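Local coordinates for protein probable dipeptidase (Pseudomonas aeruginosa, PDB 3B40) that probably hydrolyses dipeptides in a metal-dependent way, as a TIM-barrel member of the membrane dipeptidase (M19) family, at residues P277-L282 with E295-A300; F289-L294 with G317-A322; E17-I22 with S373-V378. The protein carries 11 engineered substitutions. All blocks are in the same frame, centred on the assembly; numbering follows the deposited sequence.

Interaction 1: P277-L282 with E295-A300; sequences PTLDKL and EGLDYA
L282, which packs on A300, gives its backbone N to T278 O in a 2.8 Å hydrogen bond. This bond belongs to the helix that carries L279 and L282 on neighbouring turns. On the other side, A300 N bonds to L297 O at 3.0 Å. That tight turn leaves A300 pointing toward the helix, while L297 reaches it with its end. The contact then consists of two apolar pairs. L282 CD1 meets A300 CB at 3.8 Å, both side chains leaving the backbone toward the other segment. L279 CD2 meets L297 CD2, also at 3.8 Å. Here one methyl from each leucine touches, and the two side chains cross at about a right angle. L279 has CG opposite its carbonyl carbon (chi1 -61°), beside the backbone N, and this lets its end reach nearer to the loop than its CB direction alone would suggest.

The helix is 276-288, and the loop follows it on the way to helix 313-328. Both lie in the long connection between the neighbouring parallel strands 261-265 and 354-357 of the TIM-barrel fold. The contact therefore folds a loop back onto the helix before it in the chain.

L282 also lies close to the carbonyl of A300, with CD1 3.9 Å from A300 O. A300 O is buried here and has no polar partner in the model. L323 and I326 of helix 313-328 also pack on the L282 side chain. At the loop end, L297 rests on I243, and D298 OD1 accepts a hydrogen bond from K244 N.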
ATOM      1  N   PRO A 277     -23.771 -13.862   2.435  1.00 24.63           N
ATOM      2  CA  PRO A 277     -24.195 -14.001   1.024  1.00 24.58           C
ATOM      3  C   PRO A 277     -23.048 -14.087   0.019  1.00 24.61           C
ATOM      4  O   PRO A 277     -23.176 -14.748  -1.021  1.00 24.63           O
ATOM      5  CB  PRO A 277     -25.034 -12.736   0.776  1.00 24.62           C
ATOM      6  CG  PRO A 277     -25.576 -12.394   2.141  1.00 24.68           C
ATOM      7  CD  PRO A 277     -24.415 -12.694   3.075  1.00 24.77           C
ATOM      8  N   THR A 278     -21.940 -13.417   0.322  1.00 24.23           N
ATOM      9  CA  THR A 278     -20.779 -13.413  -0.561  1.00 23.78           C
ATOM     10  C   THR A 278     -20.040 -14.751  -0.400  1.00 23.59           C
ATOM     11  O   THR A 278     -19.680 -15.374  -1.389  1.00 22.71           O
ATOM     12  CB  THR A 278     -19.850 -12.202  -0.274  1.00 23.81           C
ATOM     13  OG1 THR A 278     -20.509 -10.986  -0.665  1.00 26.12           O
ATOM     14  CG2 THR A 278     -18.535 -12.308  -1.029  1.00 22.31           C
ATOM     15  N   LEU A 279     -19.837 -15.180   0.850  1.00 23.63           N
ATOM     16  CA  LEU A 279     -19.253 -16.497   1.145  1.00 23.68           C
ATOM     17  C   LEU A 279     -20.022 -17.645   0.490  1.00 24.31           C
ATOM     18  O   LEU A 279     -19.419 -18.540  -0.091  1.00 24.53           O
ATOM     19  CB  LEU A 279     -19.117 -16.732   2.659  1.00 23.49           C
ATOM     20  CG  LEU A 279     -18.221 -15.744   3.433  1.00 23.62           C
ATOM     21  CD1 LEU A 279     -18.236 -16.042   4.915  1.00 23.91           C
ATOM     22  CD2 LEU A 279     -16.798 -15.752   2.891  1.00 23.56           C
ATOM     23  N   ASP A 280     -21.350 -17.609   0.585  1.00 25.02           N
ATOM     24  CA  ASP A 280     -22.218 -18.572  -0.104  1.00 25.40           C
ATOM     25  C   ASP A 280     -21.968 -18.578  -1.614  1.00 24.98           C
ATOM     26  O   ASP A 280     -21.780 -19.629  -2.222  1.00 25.00           O
ATOM     27  CB  ASP A 280     -23.682 -18.259   0.192  1.00 26.59           C
ATOM     28  CG  ASP A 280     -24.087 -18.628   1.603  1.00 28.57           C
ATOM     29  OD1 ASP A 280     -23.360 -19.409   2.256  1.00 32.42           O
ATOM     30  OD2 ASP A 280     -25.146 -18.141   2.061  1.00 33.52           O
ATOM     31  N   LYS A 281     -21.922 -17.393  -2.211  1.00 24.82           N
ATOM     32  CA  LYS A 281     -21.582 -17.263  -3.629  1.00 23.70           C
ATOM     33  C   LYS A 281     -20.205 -17.861  -3.959  1.00 23.55           C
ATOM     34  O   LYS A 281     -20.047 -18.602  -4.945  1.00 22.43           O
ATOM     35  CB  LYS A 281     -21.637 -15.789  -4.040  1.00 23.45           C
ATOM     36  CG  LYS A 281     -23.054 -15.253  -4.220  1.00 26.27           C
ATOM     37  CD  LYS A 281     -23.015 -13.845  -4.783  1.00 28.62           C
ATOM     38  CE  LYS A 281     -24.115 -12.956  -4.207  1.00 32.06           C
ATOM     39  NZ  LYS A 281     -23.710 -11.501  -4.323  1.00 35.59           N
ATOM     40  N   LEU A 282     -19.195 -17.535  -3.146  1.00 22.95           N
ATOM     41  CA  LEU A 282     -17.863 -18.093  -3.386  1.00 22.84           C
ATOM     42  C   LEU A 282     -17.861 -19.611  -3.271  1.00 23.01           C
ATOM     43  O   LEU A 282     -17.264 -20.282  -4.106  1.00 23.37           O
ATOM     44  CB  LEU A 282     -16.823 -17.497  -2.440  1.00 23.11           C
ATOM     45  CG  LEU A 282     -16.529 -16.028  -2.671  1.00 21.94           C
ATOM     46  CD1 LEU A 282     -15.880 -15.418  -1.461  1.00 20.73           C
ATOM     47  CD2 LEU A 282     -15.690 -15.812  -3.957  1.00 22.61           C
ATOM     48  N   GLU A 295     -12.272 -22.327   4.135  1.00 25.84           N
ATOM     49  CA  GLU A 295     -11.961 -22.260   5.570  1.00 26.75           C
ATOM     50  C   GLU A 295     -11.128 -21.019   5.768  1.00 26.11           C
ATOM     51  O   GLU A 295      -9.919 -21.027   5.513  1.00 27.07           O
ATOM     52  CB  GLU A 295     -11.111 -23.432   6.027  1.00 27.21           C
ATOM     53  CG  GLU A 295     -11.869 -24.508   6.784  1.00 33.10           C
ATOM     54  CD  GLU A 295     -11.839 -25.819   6.041  1.00 37.85           C
ATOM     55  OE1 GLU A 295     -10.760 -26.166   5.500  1.00 39.16           O
ATOM     56  OE2 GLU A 295     -12.878 -26.512   6.000  1.00 41.21           O
ATOM     57  N   GLY A 296     -11.766 -19.935   6.163  1.00 25.13           N
ATOM     58  CA  GLY A 296     -11.053 -18.675   6.351  1.00 23.30           C
ATOM     59  C   GLY A 296     -11.011 -17.895   5.054  1.00 22.04           C
ATOM     60  O   GLY A 296     -11.406 -18.387   3.983  1.00 21.56           O
ATOM     61  N   LEU A 297     -10.492 -16.678   5.139  1.00 20.10           N
ATOM     62  CA  LEU A 297     -10.707 -15.720   4.051  1.00 19.57           C
ATOM     63  C   LEU A 297      -9.572 -15.599   3.049  1.00 18.52           C
ATOM     64  O   LEU A 297      -9.723 -14.912   2.046  1.00 17.81           O
ATOM     65  CB  LEU A 297     -11.045 -14.341   4.634  1.00 18.29           C
ATOM     66  CG  LEU A 297     -12.401 -14.224   5.313  1.00 19.51           C
ATOM     67  CD1 LEU A 297     -12.497 -12.872   6.048  1.00 14.96           C
ATOM     68  CD2 LEU A 297     -13.500 -14.354   4.263  1.00 14.45           C
ATOM     69  N   ASP A 298      -8.436 -16.253   3.311  1.00 17.96           N
ATOM     70  CA  ASP A 298      -7.263 -16.050   2.466  1.00 16.46           C
ATOM     71  C   ASP A 298      -7.508 -16.418   0.998  1.00 17.33           C
ATOM     72  O   ASP A 298      -7.044 -15.721   0.081  1.00 15.52           O
ATOM     73  CB  ASP A 298      -6.068 -16.815   3.007  1.00 17.57           C
ATOM     74  CG  ASP A 298      -5.572 -16.272   4.322  1.00 17.14           C
ATOM     75  OD1 ASP A 298      -5.363 -15.054   4.450  1.00 16.32           O
ATOM     76  OD2 ASP A 298      -5.367 -17.078   5.237  1.00 24.67           O
ATOM     77  N   TYR A 299      -8.245 -17.507   0.785  1.00 17.47           N
ATOM     78  CA  TYR A 299      -8.538 -17.984  -0.567  1.00 17.54           C
ATOM     79  C   TYR A 299      -9.879 -17.475  -1.087  1.00 17.88           C
ATOM     80  O   TYR A 299     -10.295 -17.856  -2.186  1.00 17.82           O
ATOM     81  CB  TYR A 299      -8.549 -19.516  -0.610  1.00 18.15           C
ATOM     82  CG  TYR A 299      -7.243 -20.197  -0.210  1.00 18.24           C
ATOM     83  CD1 TYR A 299      -6.027 -19.501  -0.196  1.00 18.50           C
ATOM     84  CD2 TYR A 299      -7.232 -21.560   0.097  1.00 16.21           C
ATOM     85  CE1 TYR A 299      -4.848 -20.139   0.177  1.00 21.75           C
ATOM     86  CE2 TYR A 299      -6.065 -22.218   0.458  1.00 19.74           C
ATOM     87  CZ  TYR A 299      -4.885 -21.509   0.496  1.00 20.14           C
ATOM     88  OH  TYR A 299      -3.754 -22.165   0.840  1.00 22.66           O
ATOM     89  N   ALA A 300     -10.558 -16.660  -0.270  1.00 17.26           N
ATOM     90  CA  ALA A 300     -11.799 -16.010  -0.646  1.00 17.56           C
ATOM     91  C   ALA A 300     -11.464 -14.730  -1.386  1.00 18.10           C
ATOM     92  O   ALA A 300     -12.181 -14.336  -2.312  1.00 18.85           O
ATOM     93  CB  ALA A 300     -12.632 -15.671   0.589  1.00 16.49           C
TER

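Interaction 2: F289-L294 with G317-A322; sequences FDLPPL and GEYASA. With MG (magnesium ion), chain D.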
ATOM      1  N   PHE A 289     -15.627 -25.663  -9.542  1.00 25.33           N
ATOM      2  CA  PHE A 289     -14.240 -25.828  -9.993  1.00 23.74           C
ATOM      3  C   PHE A 289     -13.487 -26.870  -9.165  1.00 23.34           C
ATOM      4  O   PHE A 289     -12.267 -26.904  -9.175  1.00 22.88           O
ATOM      5  CB  PHE A 289     -13.493 -24.488  -9.973  1.00 23.83           C
ATOM      6  CG  PHE A 289     -13.890 -23.571 -11.084  1.00 23.04           C
ATOM      7  CD1 PHE A 289     -13.143 -23.528 -12.266  1.00 24.44           C
ATOM      8  CD2 PHE A 289     -15.027 -22.787 -10.976  1.00 22.15           C
ATOM      9  CE1 PHE A 289     -13.511 -22.684 -13.307  1.00 23.39           C
ATOM     10  CE2 PHE A 289     -15.400 -21.942 -12.007  1.00 23.49           C
ATOM     11  CZ  PHE A 289     -14.639 -21.899 -13.176  1.00 23.48           C
ATOM     12  N   ASP A 290     -14.229 -27.712  -8.455  1.00 23.91           N
ATOM     13  CA  ASP A 290     -13.671 -28.850  -7.713  1.00 24.48           C
ATOM     14  C   ASP A 290     -12.759 -28.442  -6.542  1.00 24.54           C
ATOM     15  O   ASP A 290     -11.836 -29.176  -6.171  1.00 24.96           O
ATOM     16  CB  ASP A 290     -12.947 -29.812  -8.665  1.00 24.93           C
ATOM     17  CG  ASP A 290     -13.899 -30.541  -9.614  1.00 27.62           C
ATOM     18  OD1 ASP A 290     -14.969 -31.020  -9.169  1.00 27.94           O
ATOM     19  OD2 ASP A 290     -13.562 -30.633 -10.817  1.00 31.97           O
ATOM     20  N   LEU A 291     -13.058 -27.301  -5.931  1.00 23.99           N
ATOM     21  CA  LEU A 291     -12.369 -26.869  -4.743  1.00 24.10           C
ATOM     22  C   LEU A 291     -13.312 -26.998  -3.568  1.00 24.96           C
ATOM     23  O   LEU A 291     -14.525 -26.766  -3.726  1.00 25.22           O
ATOM     24  CB  LEU A 291     -11.933 -25.409  -4.898  1.00 24.50           C
ATOM     25  CG  LEU A 291     -11.031 -25.045  -6.069  1.00 22.81           C
ATOM     26  CD1 LEU A 291     -11.020 -23.531  -6.241  1.00 22.84           C
ATOM     27  CD2 LEU A 291      -9.605 -25.592  -5.867  1.00 23.62           C
ATOM     28  N   PRO A 292     -12.769 -27.340  -2.375  1.00 24.89           N
ATOM     29  CA  PRO A 292     -13.590 -27.629  -1.204  1.00 24.81           C
ATOM     30  C   PRO A 292     -14.085 -26.330  -0.590  1.00 25.05           C
ATOM     31  O   PRO A 292     -13.589 -25.261  -0.958  1.00 25.01           O
ATOM     32  CB  PRO A 292     -12.606 -28.316  -0.256  1.00 24.68           C
ATOM     33  CG  PRO A 292     -11.284 -27.702  -0.596  1.00 24.41           C
ATOM     34  CD  PRO A 292     -11.323 -27.452  -2.066  1.00 25.00           C
ATOM     35  N   PRO A 293     -15.076 -26.404   0.317  1.00 25.24           N
ATOM     36  CA  PRO A 293     -15.620 -25.151   0.863  1.00 24.87           C
ATOM     37  C   PRO A 293     -14.556 -24.346   1.613  1.00 24.17           C
ATOM     38  O   PRO A 293     -13.659 -24.920   2.229  1.00 23.76           O
ATOM     39  CB  PRO A 293     -16.713 -25.641   1.827  1.00 25.06           C
ATOM     40  CG  PRO A 293     -17.097 -26.969   1.300  1.00 24.47           C
ATOM     41  CD  PRO A 293     -15.791 -27.576   0.855  1.00 25.35           C
ATOM     42  N   LEU A 294     -14.664 -23.023   1.540  1.00 24.07           N
ATOM     43  CA  LEU A 294     -13.713 -22.126   2.189  1.00 24.15           C
ATOM     44  C   LEU A 294     -13.513 -22.406   3.677  1.00 24.66           C
ATOM     45  O   LEU A 294     -14.462 -22.701   4.383  1.00 25.28           O
ATOM     46  CB  LEU A 294     -14.163 -20.668   2.001  1.00 23.91           C
ATOM     47  CG  LEU A 294     -13.949 -20.032   0.630  1.00 22.05           C
ATOM     48  CD1 LEU A 294     -14.770 -18.766   0.528  1.00 23.64           C
ATOM     49  CD2 LEU A 294     -12.453 -19.741   0.377  1.00 20.31           C
ATOM     50  N   GLY A 317      -8.369 -18.233 -15.705  1.00 21.07           N
ATOM     51  CA  GLY A 317      -9.067 -17.051 -16.178  1.00 21.41           C
ATOM     52  C   GLY A 317     -10.538 -17.026 -15.817  1.00 21.86           C
ATOM     53  O   GLY A 317     -11.022 -16.047 -15.269  1.00 21.68           O
ATOM     54  N   GLU A 318     -11.242 -18.124 -16.093  1.00 23.17           N
ATOM     55  CA  GLU A 318     -12.666 -18.233 -15.791  1.00 23.99           C
ATOM     56  C   GLU A 318     -12.981 -18.126 -14.305  1.00 23.73           C
ATOM     57  O   GLU A 318     -13.903 -17.416 -13.888  1.00 24.09           O
ATOM     58  CB  GLU A 318     -13.206 -19.552 -16.320  1.00 24.84           C
ATOM     59  CG  GLU A 318     -13.859 -19.438 -17.674  1.00 29.95           C
ATOM     60  CD  GLU A 318     -14.658 -20.664 -18.008  1.00 34.69           C
ATOM     61  OE1 GLU A 318     -14.440 -21.244 -19.106  1.00 39.06           O
ATOM     62  OE2 GLU A 318     -15.500 -21.066 -17.167  1.00 35.37           O
ATOM     63  N   TYR A 319     -12.218 -18.860 -13.508  1.00 22.53           N
ATOM     64  CA  TYR A 319     -12.397 -18.868 -12.071  1.00 21.48           C
ATOM     65  C   TYR A 319     -12.062 -17.509 -11.427  1.00 21.61           C
ATOM     66  O   TYR A 319     -12.912 -16.938 -10.727  1.00 22.08           O
ATOM     67  CB  TYR A 319     -11.561 -20.000 -11.448  1.00 19.19           C
ATOM     68  CG  TYR A 319     -11.605 -19.984  -9.958  1.00 18.37           C
ATOM     69  CD1 TYR A 319     -12.714 -20.455  -9.273  1.00 17.20           C
ATOM     70  CD2 TYR A 319     -10.521 -19.493  -9.221  1.00 15.26           C
ATOM     71  CE1 TYR A 319     -12.760 -20.420  -7.873  1.00 18.42           C
ATOM     72  CE2 TYR A 319     -10.556 -19.454  -7.850  1.00 17.01           C
ATOM     73  CZ  TYR A 319     -11.665 -19.926  -7.170  1.00 17.74           C
ATOM     74  OH  TYR A 319     -11.679 -19.880  -5.792  1.00 16.11           O
ATOM     75  N   ALA A 320     -10.827 -17.028 -11.644  1.00 21.05           N
ATOM     76  CA  ALA A 320     -10.385 -15.680 -11.209  1.00 21.37           C
ATOM     77  C   ALA A 320     -11.404 -14.592 -11.578  1.00 21.49           C
ATOM     78  O   ALA A 320     -11.853 -13.827 -10.717  1.00 21.58           O
ATOM     79  CB  ALA A 320      -8.977 -15.342 -11.802  1.00 20.61           C
ATOM     80  N   SER A 321     -11.794 -14.532 -12.856  1.00 22.33           N
ATOM     81  CA  SER A 321     -12.791 -13.517 -13.290  1.00 21.82           C
ATOM     82  C   SER A 321     -14.063 -13.617 -12.484  1.00 20.49           C
ATOM     83  O   SER A 321     -14.529 -12.617 -11.936  1.00 20.35           O
ATOM     84  CB  SER A 321     -13.100 -13.616 -14.772  1.00 22.50           C
ATOM     85  OG  SER A 321     -11.893 -13.516 -15.511  1.00 25.79           O
ATOM     86  N   ALA A 322     -14.599 -14.825 -12.369  1.00 19.30           N
ATOM     87  CA  ALA A 322     -15.811 -15.048 -11.583  1.00 19.09           C
ATOM     88  C   ALA A 322     -15.670 -14.718 -10.106  1.00 19.46           C
ATOM     89  O   ALA A 322     -16.611 -14.208  -9.496  1.00 19.93           O
ATOM     90  CB  ALA A 322     -16.314 -16.493 -11.746  1.00 18.71           C
TER
HETATM   91 MG    MG D 449     -16.801 -22.468 -18.477  0.50 27.35          MG
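F289 and Y319 meet as a T-shaped (edge-to-face) pair. The edge of the Y319 ring turns to a face of the F289 ring, and Y319 CD1 comes 3.7 Å from F289 CD2. The centroids are 5.2 Å apart and the planes stand at 64°. The Y319 CB also lies over the F289 face, 3.9 Å from the ring centroid, in a CH-pi contact. One phenylalanine face thus receives both the methylene and the ring edge of the tyrosine. Y319 has CG opposite its backbone N (chi1 175°), which swings the ring out past F289 toward L291. There L291 CD1 touches the phenol end, 3.7 Å from Y319 OH. L291 and Y319 approach from opposite directions.

E318 touches F289 beside this pair. Its CB is 4.2 Å from F289 CZ, and its extended chain carries the carboxylate to a magnesium ion. E318 OE2 binds the magnesium at 2.3 Å, with OE1 farther from it.

The next shell sets the backbone. D290, with positive phi, is the C-prime residue of a Schellman motif that ends helix 276-288, and L291 N returns to R286 O. F289 and L291, on either side of D290 in the chain, both point toward helix 313-328. R286 also bonds through NE to P292 O, and its side chain touches Y319. W311 makes a second edge-to-face pair with Y319; W311 and I307 both touch L291. On the helix side, G317 O takes S321 N and S321 OG (2.7 Å) from opposite faces of its plane.

The contact joins the loop that leaves helix 276-288 to helix 313-328, far from the chain's centre, in the long connection between barrel strands 261-265 and 354-357.

Interaction 3: E17-I22 with S373-V378; sequences ELHERI and SEIRNV. With CD (cadmium ion), chain B.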
ATOM      1  N   GLU A  17     -11.465  23.293   8.936  1.00 17.46           N
ATOM      2  CA  GLU A  17     -10.550  24.244   9.580  1.00 17.01           C
ATOM      3  C   GLU A  17      -9.187  23.635   9.846  1.00 17.89           C
ATOM      4  O   GLU A  17      -8.141  24.287   9.640  1.00 18.83           O
ATOM      5  CB  GLU A  17     -11.165  24.811  10.875  1.00 16.75           C
ATOM      6  CG  GLU A  17     -12.270  25.819  10.631  1.00 16.47           C
ATOM      7  CD  GLU A  17     -11.772  27.081   9.875  1.00 17.17           C
ATOM      8  OE1 GLU A  17     -10.625  27.540  10.109  1.00 16.95           O
ATOM      9  OE2 GLU A  17     -12.519  27.611   9.026  1.00 16.40           O
ATOM     10  N   LEU A  18      -9.177  22.372  10.280  1.00 17.27           N
ATOM     11  CA  LEU A  18      -7.915  21.691  10.610  1.00 16.71           C
ATOM     12  C   LEU A  18      -7.070  21.446   9.338  1.00 15.80           C
ATOM     13  O   LEU A  18      -5.841  21.675   9.320  1.00 14.73           O
ATOM     14  CB  LEU A  18      -8.202  20.402  11.429  1.00 17.23           C
ATOM     15  CG  LEU A  18      -7.050  19.567  12.028  1.00 18.03           C
ATOM     16  CD1 LEU A  18      -6.251  20.320  13.141  1.00 16.86           C
ATOM     17  CD2 LEU A  18      -7.566  18.209  12.514  1.00 16.87           C
ATOM     18  N   HIS A  19      -7.736  21.045   8.261  1.00 14.83           N
ATOM     19  CA  HIS A  19      -7.038  20.803   6.998  1.00 14.92           C
ATOM     20  C   HIS A  19      -6.642  22.038   6.214  1.00 14.88           C
ATOM     21  O   HIS A  19      -5.933  21.905   5.208  1.00 15.53           O
ATOM     22  CB  HIS A  19      -7.804  19.834   6.114  1.00 15.15           C
ATOM     23  CG  HIS A  19      -7.733  18.422   6.592  1.00 17.14           C
ATOM     24  ND1 HIS A  19      -6.651  17.605   6.332  1.00 18.86           N
ATOM     25  CD2 HIS A  19      -8.597  17.684   7.324  1.00 18.97           C
ATOM     26  CE1 HIS A  19      -6.863  16.417   6.873  1.00 20.80           C
ATOM     27  NE2 HIS A  19      -8.034  16.438   7.482  1.00 19.86           N
ATOM     28  N   GLU A  20      -7.085  23.222   6.663  1.00 14.25           N
ATOM     29  CA  GLU A  20      -6.508  24.502   6.224  1.00 14.20           C
ATOM     30  C   GLU A  20      -5.087  24.659   6.752  1.00 15.45           C
ATOM     31  O   GLU A  20      -4.300  25.479   6.239  1.00 14.42           O
ATOM     32  CB  GLU A  20      -7.320  25.678   6.808  1.00 13.51           C
ATOM     33  CG  GLU A  20      -8.629  25.965   6.083  1.00 12.38           C
ATOM     34  CD  GLU A  20      -9.416  27.079   6.766  1.00 12.41           C
ATOM     35  OE1 GLU A  20      -8.868  27.811   7.618  1.00 13.18           O
ATOM     36  OE2 GLU A  20     -10.579  27.231   6.455  1.00 12.80           O
ATOM     37  N   ARG A  21      -4.779  23.896   7.804  1.00 15.02           N
ATOM     38  CA  ARG A  21      -3.561  24.112   8.568  1.00 15.79           C
ATOM     39  C   ARG A  21      -2.600  22.914   8.573  1.00 15.84           C
ATOM     40  O   ARG A  21      -1.407  23.120   8.643  1.00 16.50           O
ATOM     41  CB  ARG A  21      -3.898  24.487  10.013  1.00 15.59           C
ATOM     42  CG  ARG A  21      -4.427  25.923  10.144  1.00 16.91           C
ATOM     43  CD  ARG A  21      -5.167  26.201  11.453  1.00 16.50           C
ATOM     44  NE  ARG A  21      -5.670  27.579  11.365  1.00 19.58           N
ATOM     45  CZ  ARG A  21      -6.814  27.928  10.782  1.00 17.58           C
ATOM     46  NH1 ARG A  21      -7.138  29.214  10.689  1.00 17.10           N
ATOM     47  NH2 ARG A  21      -7.631  26.993  10.302  1.00 16.38           N
ATOM     48  N   ILE A  22      -3.117  21.688   8.604  1.00 15.32           N
ATOM     49  CA  ILE A  22      -2.238  20.501   8.825  1.00 16.06           C
ATOM     50  C   ILE A  22      -1.829  19.889   7.509  1.00 15.66           C
ATOM     51  O   ILE A  22      -2.495  20.119   6.490  1.00 16.74           O
ATOM     52  CB  ILE A  22      -2.865  19.410   9.764  1.00 15.62           C
ATOM     53  CG1 ILE A  22      -4.057  18.686   9.094  1.00 16.12           C
ATOM     54  CG2 ILE A  22      -3.223  20.011  11.110  1.00 15.54           C
ATOM     55  CD1 ILE A  22      -4.521  17.366   9.845  1.00 16.48           C
ATOM     56  N   SER A 373     -10.127  13.552  -2.592  1.00 15.99           N
ATOM     57  CA  SER A 373     -10.843  14.796  -2.312  1.00 17.63           C
ATOM     58  C   SER A 373     -11.646  14.644  -1.018  1.00 17.72           C
ATOM     59  O   SER A 373     -12.111  15.648  -0.449  1.00 17.93           O
ATOM     60  CB  SER A 373     -11.763  15.185  -3.486  1.00 16.92           C
ATOM     61  OG  SER A 373     -12.982  14.478  -3.438  1.00 19.18           O
ATOM     62  N   GLU A 374     -11.783  13.396  -0.555  1.00 17.87           N
ATOM     63  CA  GLU A 374     -12.645  13.054   0.617  1.00 17.79           C
ATOM     64  C   GLU A 374     -11.877  12.756   1.939  1.00 16.88           C
ATOM     65  O   GLU A 374     -12.455  12.305   2.957  1.00 15.73           O
ATOM     66  CB  GLU A 374     -13.599  11.912   0.239  1.00 17.68           C
ATOM     67  CG  GLU A 374     -14.728  12.349  -0.701  1.00 18.79           C
ATOM     68  CD  GLU A 374     -15.818  11.304  -0.938  1.00 20.60           C
ATOM     69  OE1 GLU A 374     -15.674  10.117  -0.572  1.00 22.42           O
ATOM     70  OE2 GLU A 374     -16.864  11.683  -1.513  1.00 25.34           O
ATOM     71  N   ILE A 375     -10.586  13.067   1.963  1.00 16.01           N
ATOM     72  CA  ILE A 375      -9.776  12.816   3.186  1.00 15.89           C
ATOM     73  C   ILE A 375     -10.332  13.433   4.469  1.00 16.96           C
ATOM     74  O   ILE A 375     -10.172  12.874   5.557  1.00 16.45           O
ATOM     75  CB  ILE A 375      -8.284  13.230   3.005  1.00 16.61           C
ATOM     76  CG1 ILE A 375      -8.135  14.757   2.819  1.00 15.87           C
ATOM     77  CG2 ILE A 375      -7.671  12.459   1.817  1.00 14.55           C
ATOM     78  CD1 ILE A 375      -6.713  15.294   3.201  1.00 14.64           C
ATOM     79  N   ARG A 376     -11.005  14.589   4.362  1.00 17.43           N
ATOM     80  CA  ARG A 376     -11.501  15.260   5.556  1.00 18.25           C
ATOM     81  C   ARG A 376     -12.640  14.484   6.210  1.00 16.44           C
ATOM     82  O   ARG A 376     -12.926  14.683   7.380  1.00 16.25           O
ATOM     83  CB  ARG A 376     -11.888  16.711   5.246  1.00 18.72           C
ATOM     84  CG  ARG A 376     -10.688  17.489   4.660  1.00 23.57           C
ATOM     85  CD  ARG A 376     -11.009  18.895   4.214  1.00 23.06           C
ATOM     86  NE  ARG A 376     -12.008  18.865   3.155  1.00 32.62           N
ATOM     87  CZ  ARG A 376     -12.349  19.900   2.409  1.00 32.47           C
ATOM     88  NH1 ARG A 376     -11.766  21.090   2.590  1.00 36.29           N
ATOM     89  NH2 ARG A 376     -13.280  19.742   1.495  1.00 32.04           N
ATOM     90  N   ASN A 377     -13.307  13.634   5.429  1.00 16.15           N
ATOM     91  CA  ASN A 377     -14.282  12.667   5.933  1.00 15.19           C
ATOM     92  C   ASN A 377     -13.647  11.697   6.944  1.00 14.42           C
ATOM     93  O   ASN A 377     -14.291  11.333   7.922  1.00 14.20           O
ATOM     94  CB  ASN A 377     -14.884  11.865   4.786  1.00 15.57           C
ATOM     95  CG  ASN A 377     -15.890  12.666   3.976  1.00 18.30           C
ATOM     96  OD1 ASN A 377     -16.161  13.844   4.284  1.00 20.05           O
ATOM     97  ND2 ASN A 377     -16.477  12.028   2.952  1.00 16.52           N
ATOM     98  N   VAL A 378     -12.392  11.303   6.703  1.00 12.91           N
ATOM     99  CA  VAL A 378     -11.647  10.415   7.614  1.00 13.42           C
ATOM    100  C   VAL A 378     -11.410  11.213   8.873  1.00 13.94           C
ATOM    101  O   VAL A 378     -11.675  10.736   9.995  1.00 13.90           O
ATOM    102  CB  VAL A 378     -10.250   9.949   7.015  1.00 14.02           C
ATOM    103  CG1 VAL A 378      -9.509   9.058   8.000  1.00 14.01           C
ATOM    104  CG2 VAL A 378     -10.431   9.211   5.681  1.00 13.64           C
TER
HETATM  105 CD    CD B   1     -10.846  29.022   8.193  1.00 17.78          CD
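H19 packs its imidazole against the aliphatic part of R376. R376 CG comes 3.4 Å from H19 CD2, and R376 CD lies 3.8 Å from H19 CB. The two side chains slide past each other in opposite directions. The R376 chain bends about its CG-CD bond (chi3 -61°), so CG and CD lie along the histidine while NE turns off. Its guanidinium plane stands 71° from the imidazole plane, and its charged end does not stack on the ring. I375 CD1 approaches the other end of the ring, 3.8 Å from H19 CE1. I375 CG1 sits between the backbone N and the carbonyl carbon (chi1 66°), and from there CD1 reaches the imidazole.

I22 CD1 lies over one face of the H19 ring. H19 NE2 is hydrogen-bonded to T379 OG1 in helix 375-385, and W396 of helix 389-409 meets the ring edge-to-face. The contact therefore joins the end of the N-terminal helix 9-19 to the start of helix 375-385, two parts far apart in the chain.

Segment 17-22 also holds a cadmium ion. E17 bends at chi2, while E20 stays extended, and both carboxylates grip the metal with two oxygens. E17 OE2 is the nearest at 2.3 Å. R21 reaches back along the helix end to E17 and E20. Its NH2 donates to E17 O at 2.8 Å and to E17 OE1 at 3.0 Å. A weaker bond goes to E20 OE1.

Across the contact itself the chemistry is apolar, with no hydrogen bond or salt bridge between the segments. E17, E20 and R21 form a salt-bridge network within their own segment, and cadmium probably offsets the crowding of the two carboxylates. The imidazole offers its ring atoms to aliphatic carbons and uses NE2 for T379.

Overall arrangement
Interactions 1 and 2 are neighbours, with centres 11 Å apart. L294 of interaction 2 packs on L282, Y299 and A300 of interaction 1. Their segments alternate along the chain: 277-282, 289-294, 295-300, 317-322. Together they tie helix 276-288, the loop after it and helix 313-328 into one unit within the chain connection from strand 261-265 to strand 354-357. Interaction 3 lies about 36 Å from interaction 1 and 42 Å from interaction 2, centre to centre, and touches neither. Interactions 1 and 2 are nested, along the chain, in the loop it closes between segments 17-22 and 373-378. It brings the N-terminal helix against helix 375-385, and so joins early and late parts of the fold.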